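Long-range contact in thioredoxin-like fold domain-containing protein (PDB 1Z6M), which is of unknown function but has a thioredoxin-like fold and may act as a thiol-disulfide oxidoreductase: residues 30-35 with 65-70. Sequence-based numbering, arbitrary orientation.
Sequences KMIEFI and IIKLFD
Lys67 lies against Phe34 and Ile32 on one face of the sheet. Lys67 CB sits 3.6 Å from Glu33 O and 4.0 Å from Phe34 CD2. With CG anti to the carbonyl carbon (chi1 -62°), the extended side chain crosses the Phe34 ring. In a CH-pi contact, Lys67 CD rests over one ring face toward the rim, 3.4 Å from Phe34 CZ. Lys67 CE meets Ile32 CG2 at 3.5 Å. A bend at chi4 (-81°) directs the buried NZ to a salt bridge with Glu141 and to the carbonyls of Asn15 and Thr18. Strands 29-35 and 62-68 are parallel neighbours, joined through helix 40-58 as a beta-alpha-beta unit of the thioredoxin-like fold. Four nearly straight backbone bonds tie them here, starting with Ile65 N to Met31 O (2.8 Å). A fifth, from Phe69 N to Ile35 O (2.8 Å), extends the pairing past strand 62-68. On the other face, Ile35 CG1 lies 3.6 Å from Leu68 CD2, and Ile35 CD1 is 3.8 Å from Ile66 CG2. Ile35 also touches Cys42 of the CxxC sequence at the start of helix 40-58, consistent with a thioredoxin-type redox motif. Glu33 runs alongside Ile66; its OE2 salt-bridges Arg64 and its OE1 hydrogen-bonds Trp45.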
ATOM      1  N   LYS A  30       6.706  -7.023 -11.197  1.00 13.85           N
ATOM      2  CA  LYS A  30       5.860  -7.118 -10.010  1.00 14.12           C
ATOM      3  C   LYS A  30       6.307  -6.073  -9.014  1.00 13.93           C
ATOM      4  O   LYS A  30       7.449  -6.094  -8.557  1.00 15.01           O
ATOM      5  CB  LYS A  30       5.964  -8.509  -9.378  1.00 15.20           C
ATOM      6  CG  LYS A  30       5.664  -9.686 -10.327  1.00 16.01           C
ATOM      7  CD  LYS A  30       4.282  -9.589 -10.964  1.00 17.05           C
ATOM      8  CE  LYS A  30       3.924 -10.873 -11.689  1.00 16.89           C
ATOM      9  NZ  LYS A  30       2.717 -10.691 -12.524  1.00 17.83           N
HETATM   10  N   MSE A  31       5.411  -5.143  -8.706  1.00 13.15           N
HETATM   11  CA  MSE A  31       5.705  -4.039  -7.795  1.00 12.85           C
HETATM   12  C   MSE A  31       4.982  -4.296  -6.485  1.00 12.01           C
HETATM   13  O   MSE A  31       3.756  -4.261  -6.446  1.00 13.55           O
HETATM   14  CB  MSE A  31       5.240  -2.719  -8.418  1.00 13.34           C
HETATM   15  CG  MSE A  31       5.503  -1.481  -7.561  1.00 14.96           C
HETATM   16 SE   MSE A  31       5.065   0.108  -8.407  1.00 12.87          SE
HETATM   17  CE  MSE A  31       6.114  -0.014  -9.900  1.00 17.77           C
ATOM     18  N   ILE A  32       5.742  -4.553  -5.427  1.00 11.55           N
ATOM     19  CA  ILE A  32       5.178  -4.857  -4.112  1.00 11.31           C
ATOM     20  C   ILE A  32       5.216  -3.605  -3.246  1.00 11.33           C
ATOM     21  O   ILE A  32       6.264  -2.978  -3.107  1.00 11.25           O
ATOM     22  CB  ILE A  32       5.955  -6.027  -3.460  1.00 11.93           C
ATOM     23  CG1 ILE A  32       5.666  -7.341  -4.217  1.00 13.29           C
ATOM     24  CG2 ILE A  32       5.596  -6.176  -1.982  1.00 13.97           C
ATOM     25  CD1 ILE A  32       6.691  -8.432  -3.991  1.00 17.03           C
ATOM     26  N   GLU A  33       4.073  -3.237  -2.674  1.00 10.65           N
ATOM     27  CA  GLU A  33       3.957  -1.978  -1.938  1.00 10.66           C
ATOM     28  C   GLU A  33       3.388  -2.227  -0.557  1.00  9.84           C
ATOM     29  O   GLU A  33       2.192  -2.516  -0.416  1.00 10.98           O
ATOM     30  CB  GLU A  33       3.046  -0.988  -2.690  1.00 11.11           C
ATOM     31  CG  GLU A  33       3.452  -0.821  -4.139  1.00 11.34           C
ATOM     32  CD  GLU A  33       2.536   0.046  -4.970  1.00 12.10           C
ATOM     33  OE1 GLU A  33       1.978   1.064  -4.479  1.00 13.03           O
ATOM     34  OE2 GLU A  33       2.408  -0.286  -6.159  1.00 15.07           O
ATOM     35  N   PHE A  34       4.227  -2.089   0.466  1.00  9.74           N
ATOM     36  CA  PHE A  34       3.764  -2.133   1.853  1.00  9.51           C
ATOM     37  C   PHE A  34       3.425  -0.710   2.265  1.00  9.80           C
ATOM     38  O   PHE A  34       4.294   0.164   2.294  1.00  9.98           O
ATOM     39  CB  PHE A  34       4.850  -2.693   2.783  1.00  9.95           C
ATOM     40  CG  PHE A  34       5.073  -4.173   2.650  1.00 10.74           C
ATOM     41  CD1 PHE A  34       5.916  -4.684   1.659  1.00 11.81           C
ATOM     42  CD2 PHE A  34       4.431  -5.066   3.510  1.00 11.03           C
ATOM     43  CE1 PHE A  34       6.136  -6.057   1.544  1.00 12.64           C
ATOM     44  CE2 PHE A  34       4.635  -6.428   3.395  1.00 11.56           C
ATOM     45  CZ  PHE A  34       5.478  -6.927   2.415  1.00 12.14           C
ATOM     46  N   ILE A  35       2.152  -0.476   2.559  1.00 10.01           N
ATOM     47  CA  ILE A  35       1.691   0.864   2.872  1.00 10.79           C
ATOM     48  C   ILE A  35       0.687   0.831   4.025  1.00 10.52           C
ATOM     49  O   ILE A  35       0.084  -0.205   4.335  1.00 10.45           O
ATOM     50  CB  ILE A  35       1.039   1.590   1.658  1.00 12.07           C
ATOM     51  CG1 ILE A  35      -0.198   0.848   1.182  1.00 12.38           C
ATOM     52  CG2 ILE A  35       2.054   1.828   0.505  1.00 12.95           C
ATOM     53  CD1 ILE A  35      -1.051   1.687   0.227  1.00 14.39           C
ATOM     54  N   ILE A  65       1.106  -5.144  -6.354  1.00 10.95           N
ATOM     55  CA  ILE A  65       0.549  -5.942  -5.266  0.50 10.80           C
ATOM     56  C   ILE A  65       0.640  -5.088  -4.008  1.00 10.87           C
ATOM     57  O   ILE A  65       1.709  -4.900  -3.424  1.00 11.01           O
ATOM     58  CB  ILE A  65       1.242  -7.317  -5.079  0.50 10.78           C
ATOM     59  CG1 ILE A  65       1.275  -8.106  -6.393  0.50 10.12           C
ATOM     60  CG2 ILE A  65       0.520  -8.112  -3.999  0.50 12.13           C
ATOM     61  CD1 ILE A  65       2.553  -7.890  -7.224  0.50  8.67           C
ATOM     62  N   ILE A  66      -0.511  -4.542  -3.628  1.00 10.79           N
ATOM     63  CA  ILE A  66      -0.591  -3.557  -2.562  1.00 10.98           C
ATOM     64  C   ILE A  66      -0.934  -4.264  -1.257  1.00  9.62           C
ATOM     65  O   ILE A  66      -2.006  -4.890  -1.144  1.00 11.23           O
ATOM     66  CB  ILE A  66      -1.590  -2.433  -2.915  1.00 11.21           C
ATOM     67  CG1 ILE A  66      -1.125  -1.693  -4.182  1.00 12.09           C
ATOM     68  CG2 ILE A  66      -1.734  -1.449  -1.748  1.00 11.90           C
ATOM     69  CD1 ILE A  66      -2.188  -0.795  -4.806  1.00 13.41           C
ATOM     70  N   LYS A  67      -0.008  -4.166  -0.309  1.00 10.20           N
ATOM     71  CA  LYS A  67      -0.085  -4.858   0.968  1.00  9.87           C
ATOM     72  C   LYS A  67      -0.392  -3.848   2.053  1.00  9.69           C
ATOM     73  O   LYS A  67       0.471  -3.051   2.426  1.00 10.33           O
ATOM     74  CB  LYS A  67       1.225  -5.606   1.231  1.00 10.97           C
ATOM     75  CG  LYS A  67       1.459  -6.682   0.157  1.00 12.91           C
ATOM     76  CD  LYS A  67       2.782  -7.391   0.320  1.00 14.34           C
ATOM     77  CE  LYS A  67       3.058  -8.351  -0.833  1.00 12.72           C
ATOM     78  NZ  LYS A  67       2.365  -9.684  -0.693  1.00 11.40           N
ATOM     79  N   LEU A  68      -1.630  -3.882   2.534  1.00  9.90           N
ATOM     80  CA  LEU A  68      -2.088  -2.918   3.541  1.00  9.82           C
ATOM     81  C   LEU A  68      -1.646  -3.410   4.907  1.00 10.25           C
ATOM     82  O   LEU A  68      -2.169  -4.398   5.431  1.00 10.91           O
ATOM     83  CB  LEU A  68      -3.600  -2.706   3.440  1.00 10.60           C
ATOM     84  CG  LEU A  68      -4.055  -2.171   2.074  1.00 10.61           C
ATOM     85  CD1 LEU A  68      -5.558  -1.986   2.082  1.00 12.21           C
ATOM     86  CD2 LEU A  68      -3.373  -0.872   1.691  1.00 12.05           C
ATOM     87  N   PHE A  69      -0.630  -2.728   5.431  1.00  9.97           N
ATOM     88  CA  PHE A  69       0.111  -3.145   6.618  1.00 10.28           C
ATOM     89  C   PHE A  69      -0.499  -2.434   7.828  1.00 10.85           C
ATOM     90  O   PHE A  69      -0.300  -1.217   8.021  1.00 10.71           O
ATOM     91  CB  PHE A  69       1.573  -2.724   6.383  1.00 10.70           C
ATOM     92  CG  PHE A  69       2.601  -3.271   7.358  1.00 10.56           C
ATOM     93  CD1 PHE A  69       2.270  -4.058   8.460  1.00 11.67           C
ATOM     94  CD2 PHE A  69       3.941  -2.930   7.166  1.00 11.45           C
ATOM     95  CE1 PHE A  69       3.281  -4.505   9.333  1.00 12.29           C
ATOM     96  CE2 PHE A  69       4.928  -3.372   8.023  1.00 12.05           C
ATOM     97  CZ  PHE A  69       4.600  -4.156   9.117  1.00 12.32           C
ATOM     98  N   ASP A  70      -1.271  -3.178   8.631  1.00 11.30           N
ATOM     99  CA  ASP A  70      -1.775  -2.608   9.905  1.00 11.56           C
ATOM    100  C   ASP A  70      -0.601  -2.438  10.859  1.00 12.68           C
ATOM    101  O   ASP A  70       0.190  -3.373  11.049  1.00 13.77           O
ATOM    102  CB  ASP A  70      -2.874  -3.427  10.613  1.00 14.49           C
ATOM    103  CG  ASP A  70      -4.142  -3.613   9.772  1.00 11.42           C
ATOM    104  OD1 ASP A  70      -4.230  -3.157   8.592  1.00 11.80           O
ATOM    105  OD2 ASP A  70      -5.099  -4.203  10.340  1.00 12.97           O
TER